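Local coordinates for ATP-dependent DNA helicase PIF1 (Candida albicans, PDB 7OTJ), which probably couples ATP hydrolysis to 5'-3' unwinding of DNA, including G-quadruplexes and forked RNA-DNA hybrids, in maintaining nuclear and mitochondrial genomes, at residues A[72-77]-A[82-87]. Numbering follows the deposited sequence.
Sequences AGFGLG and ENLIKK. With nucleotides of chain C.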
ATOM      1  N   ALA A  72      -7.447  10.234   8.870  1.00 51.31           N
ATOM      2  CA  ALA A  72      -8.716  10.832   9.264  1.00 43.49           C
ATOM      3  C   ALA A  72      -8.936  10.734  10.766  1.00 46.57           C
ATOM      4  O   ALA A  72      -9.457  11.671  11.382  1.00 56.76           O
ATOM      5  CB  ALA A  72      -9.864  10.168   8.508  1.00 46.68           C
ATOM      6  N   GLY A  73      -8.548   9.618  11.373  1.00 45.72           N
ATOM      7  CA  GLY A  73      -8.986   9.315  12.718  1.00 46.87           C
ATOM      8  C   GLY A  73     -10.258   8.507  12.772  1.00 47.51           C
ATOM      9  O   GLY A  73     -10.837   8.366  13.851  1.00 53.41           O
ATOM     10  N   PHE A  74     -10.678   7.937  11.640  1.00 52.70           N
ATOM     11  CA  PHE A  74     -11.965   7.262  11.518  1.00 57.67           C
ATOM     12  C   PHE A  74     -11.994   5.939  12.253  1.00 49.75           C
ATOM     13  O   PHE A  74     -13.070   5.459  12.622  1.00 54.77           O
ATOM     14  CB  PHE A  74     -12.234   6.921  10.054  1.00 69.09           C
ATOM     15  CG  PHE A  74     -12.860   8.000   9.278  1.00 59.06           C
ATOM     16  CD1 PHE A  74     -13.372   9.108   9.907  1.00 62.84           C
ATOM     17  CD2 PHE A  74     -12.955   7.892   7.905  1.00 55.41           C
ATOM     18  CE1 PHE A  74     -13.953  10.104   9.177  1.00 85.43           C
ATOM     19  CE2 PHE A  74     -13.540   8.876   7.173  1.00 60.48           C
ATOM     20  CZ  PHE A  74     -14.038   9.988   7.803  1.00 76.14           C
ATOM     21  N   GLY A  75     -10.840   5.309  12.402  1.00 50.28           N
ATOM     22  CA  GLY A  75     -10.847   3.876  12.555  1.00 61.61           C
ATOM     23  C   GLY A  75     -11.206   3.379  11.173  1.00 58.02           C
ATOM     24  O   GLY A  75     -10.534   3.727  10.198  1.00 52.40           O
ATOM     25  N   LEU A  76     -12.338   2.694  11.047  1.00 60.41           N
ATOM     26  CA  LEU A  76     -12.802   2.252   9.741  1.00 52.15           C
ATOM     27  C   LEU A  76     -13.782   3.225   9.104  1.00 63.47           C
ATOM     28  O   LEU A  76     -14.074   3.089   7.913  1.00 69.87           O
ATOM     29  CB  LEU A  76     -13.456   0.869   9.847  1.00 58.96           C
ATOM     30  CG  LEU A  76     -12.516  -0.286  10.209  1.00 61.44           C
ATOM     31  CD1 LEU A  76     -13.270  -1.599  10.265  1.00 52.14           C
ATOM     32  CD2 LEU A  76     -11.362  -0.366   9.222  1.00 48.65           C
ATOM     33  N   GLY A  77     -14.272   4.209   9.857  1.00 62.53           N
ATOM     34  CA  GLY A  77     -15.183   5.205   9.332  1.00 57.87           C
ATOM     35  C   GLY A  77     -16.503   4.649   8.851  1.00 63.38           C
ATOM     36  O   GLY A  77     -16.991   5.046   7.787  1.00 60.36           O
ATOM     37  N   GLU A  82     -22.067  12.191  11.847  1.00 69.07           N
ATOM     38  CA  GLU A  82     -22.225  12.841  13.145  1.00 70.53           C
ATOM     39  C   GLU A  82     -21.420  12.123  14.226  1.00 65.57           C
ATOM     40  O   GLU A  82     -20.842  12.767  15.109  1.00 63.96           O
ATOM     41  CB  GLU A  82     -23.707  12.901  13.525  1.00 62.40           C
ATOM     42  CG  GLU A  82     -24.554  13.844  12.668  1.00 80.60           C
ATOM     43  CD  GLU A  82     -24.773  13.343  11.246  1.00 91.72           C
ATOM     44  OE1 GLU A  82     -24.638  12.124  11.002  1.00 77.02           O
ATOM     45  OE2 GLU A  82     -25.079  14.178  10.366  1.00102.43           O
ATOM     46  N   ASN A  83     -21.330  10.794  14.147  1.00 70.97           N
ATOM     47  CA  ASN A  83     -20.559  10.052  15.141  1.00 67.27           C
ATOM     48  C   ASN A  83     -19.068  10.084  14.829  1.00 67.17           C
ATOM     49  O   ASN A  83     -18.246  10.220  15.742  1.00 67.68           O
ATOM     50  CB  ASN A  83     -21.052   8.606  15.224  1.00 79.46           C
ATOM     51  CG  ASN A  83     -22.500   8.505  15.659  1.00 78.50           C
ATOM     52  OD1 ASN A  83     -23.032   9.405  16.308  1.00 81.95           O
ATOM     53  ND2 ASN A  83     -23.147   7.397  15.308  1.00 89.30           N
ATOM     54  N   LEU A  84     -18.708   9.942  13.549  1.00 63.11           N
ATOM     55  CA  LEU A  84     -17.309  10.038  13.141  1.00 60.11           C
ATOM     56  C   LEU A  84     -16.683  11.354  13.585  1.00 63.34           C
ATOM     57  O   LEU A  84     -15.499  11.398  13.939  1.00 56.41           O
ATOM     58  CB  LEU A  84     -17.194   9.882  11.627  1.00 63.31           C
ATOM     59  CG  LEU A  84     -17.656   8.547  11.049  1.00 68.82           C
ATOM     60  CD1 LEU A  84     -17.445   8.545   9.547  1.00 66.15           C
ATOM     61  CD2 LEU A  84     -16.924   7.377  11.706  1.00 63.34           C
ATOM     62  N   ILE A  85     -17.455  12.443  13.545  1.00 63.47           N
ATOM     63  CA  ILE A  85     -16.922  13.745  13.930  1.00 58.07           C
ATOM     64  C   ILE A  85     -16.599  13.779  15.416  1.00 58.08           C
ATOM     65  O   ILE A  85     -15.567  14.322  15.825  1.00 61.26           O
ATOM     66  CB  ILE A  85     -17.909  14.860  13.544  1.00 52.80           C
ATOM     67  CG1 ILE A  85     -17.998  14.976  12.029  1.00 51.03           C
ATOM     68  CG2 ILE A  85     -17.486  16.183  14.151  1.00 52.65           C
ATOM     69  CD1 ILE A  85     -19.075  15.906  11.565  1.00 51.73           C
ATOM     70  N   LYS A  86     -17.471  13.202  16.247  1.00 55.17           N
ATOM     71  CA  LYS A  86     -17.193  13.179  17.680  1.00 64.87           C
ATOM     72  C   LYS A  86     -15.957  12.342  17.986  1.00 64.66           C
ATOM     73  O   LYS A  86     -15.128  12.731  18.818  1.00 64.25           O
ATOM     74  CB  LYS A  86     -18.408  12.658  18.456  1.00 66.60           C
ATOM     75  CG  LYS A  86     -19.691  13.460  18.251  1.00 62.54           C
ATOM     76  CD  LYS A  86     -20.677  13.272  19.407  1.00 75.28           C
ATOM     77  CE  LYS A  86     -20.995  11.806  19.661  1.00 82.98           C
ATOM     78  NZ  LYS A  86     -21.536  11.136  18.446  1.00 90.82           N
ATOM     79  N   LYS A  87     -15.807  11.199  17.312  1.00 63.79           N
ATOM     80  CA  LYS A  87     -14.632  10.357  17.528  1.00 63.46           C
ATOM     81  C   LYS A  87     -13.355  11.105  17.174  1.00 60.57           C
ATOM     82  O   LYS A  87     -12.373  11.072  17.925  1.00 65.57           O
ATOM     83  CB  LYS A  87     -14.743   9.068  16.713  1.00 56.60           C
ATOM     84  CG  LYS A  87     -13.561   8.127  16.893  1.00 54.50           C
ATOM     85  CD  LYS A  87     -13.725   6.870  16.059  1.00 60.78           C
ATOM     86  CE  LYS A  87     -12.580   5.900  16.305  1.00 57.14           C
ATOM     87  NZ  LYS A  87     -12.757   4.624  15.562  1.00 77.96           N
TER
ATOM     88  P    DT C   5      -5.417   1.055   8.426  1.00 47.72           P
ATOM     89  OP1  DT C   5      -4.538   2.230   8.644  1.00 49.65           O
ATOM     90  OP2  DT C   5      -4.828  -0.304   8.372  1.00 54.68           O
ATOM     91  O5'  DT C   5      -6.557   1.128   9.545  1.00 53.42           O
ATOM     92  C5'  DT C   5      -7.114   2.392   9.898  1.00 51.30           C
ATOM     93  C4'  DT C   5      -7.218   2.542  11.408  1.00 51.85           C
ATOM     94  O4'  DT C   5      -8.279   1.688  11.904  1.00 55.46           O
ATOM     95  C3'  DT C   5      -5.963   2.165  12.188  1.00 51.65           C
ATOM     96  O3'  DT C   5      -5.777   3.055  13.289  1.00 68.44           O
ATOM     97  C2'  DT C   5      -6.252   0.734  12.655  1.00 50.89           C
ATOM     98  C1'  DT C   5      -7.768   0.728  12.807  1.00 48.79           C
ATOM     99  N1   DT C   5      -8.393  -0.576  12.480  1.00 50.49           N
ATOM    100  C2   DT C   5      -9.198  -1.195  13.409  1.00 56.13           C
ATOM    101  O2   DT C   5      -9.425  -0.734  14.511  1.00 61.52           O
ATOM    102  N3   DT C   5      -9.733  -2.388  13.001  1.00 58.09           N
ATOM    103  C4   DT C   5      -9.549  -3.009  11.778  1.00 57.26           C
ATOM    104  O4   DT C   5     -10.073  -4.082  11.503  1.00 58.67           O
ATOM    105  C5   DT C   5      -8.701  -2.305  10.848  1.00 57.14           C
ATOM    106  C7   DT C   5      -8.429  -2.883   9.488  1.00 50.82           C
ATOM    107  C6   DT C   5      -8.175  -1.133  11.239  1.00 52.87           C
ATOM    108  P    DT C   4      -4.585  -2.424   3.970  1.00 52.73           P
ATOM    109  OP1  DT C   4      -3.340  -1.632   3.820  1.00 44.71           O
ATOM    110  OP2  DT C   4      -4.565  -3.747   4.631  1.00 51.47           O
ATOM    111  O5'  DT C   4      -5.637  -1.478   4.718  1.00 51.97           O
ATOM    112  C5'  DT C   4      -5.783  -0.136   4.289  1.00 45.44           C
ATOM    113  C4'  DT C   4      -6.965   0.538   4.960  1.00 47.83           C
ATOM    114  O4'  DT C   4      -8.199  -0.040   4.486  1.00 53.51           O
ATOM    115  C3'  DT C   4      -7.020   0.382   6.464  1.00 43.48           C
ATOM    116  O3'  DT C   4      -6.202   1.358   7.059  1.00 48.86           O
ATOM    117  C2'  DT C   4      -8.500   0.634   6.750  1.00 44.50           C
ATOM    118  C1'  DT C   4      -9.177   0.037   5.511  1.00 51.65           C
ATOM    119  N1   DT C   4      -9.767  -1.332   5.737  1.00 54.18           N
ATOM    120  C2   DT C   4     -11.131  -1.471   5.733  1.00 52.05           C
ATOM    121  O2   DT C   4     -11.893  -0.543   5.550  1.00 64.72           O
ATOM    122  N3   DT C   4     -11.581  -2.745   5.948  1.00 59.87           N
ATOM    123  C4   DT C   4     -10.821  -3.875   6.167  1.00 60.86           C
ATOM    124  O4   DT C   4     -11.324  -4.975   6.354  1.00 62.93           O
ATOM    125  C5   DT C   4      -9.394  -3.670   6.161  1.00 62.83           C
ATOM    126  C7   DT C   4      -8.470  -4.830   6.385  1.00 53.54           C
ATOM    127  C6   DT C   4      -8.935  -2.421   5.947  1.00 60.86           C
TER
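With CG anti to the backbone N (chi1 -179°) and every later torsion extended, Lys87 stretches straight from the helix and lays its ammonium group beside the carbonyl of Phe74. Leu84, one turn earlier, sets CG anti to its carbonyl carbon, an orientation that brings the branched end to the loop, CD1 to the Phe74 ring and CD2 to Gly77. The Lys87 bond, NZ to Phe74 O, is 3.1 Å long. It is far from axial: the C=O...N angle is 108°, and NZ stands 45° out of the carbonyl plane rather than on a lone pair. The aliphatic part of the lysine passes the Gly73 carbonyl, CE coming to 3.9 Å from Gly73 O. CD1 of Leu84 lies over one face of the phenylalanine, a CH-pi contact with the methyl 4.1 Å from the ring centroid and displaced toward the rim near CE1. The opposite face carries CB of Ala72, centred over the ring, so the phenyl is held between two methyl groups. The other leucine methyl, CD2, packs on CA of Gly77 at 3.7 Å.

Gly73, the first residue beyond helix 68-72, leaves helical geometry with a positive phi, and a type II' beta turn from Phe74 to Gly77 follows in the loop leading to helix 81-90, within the PIF1-like helicase region of P-loop NTPase type. Phe74 O also receives a weak turn bond from Gly77 N. Phe74 and Ile85 both reach helix 114-128, where each touches Ile123, and NZ of Lys119 in that helix hydrogen-bonds Gly77 O. Across the turn from the helix runs the DNA: CA of Gly75 approaches O4' of DT5 of chain C at 3.4 Å, and Leu76 CD2 lies between the bases of DT5 and DT4 of chain C.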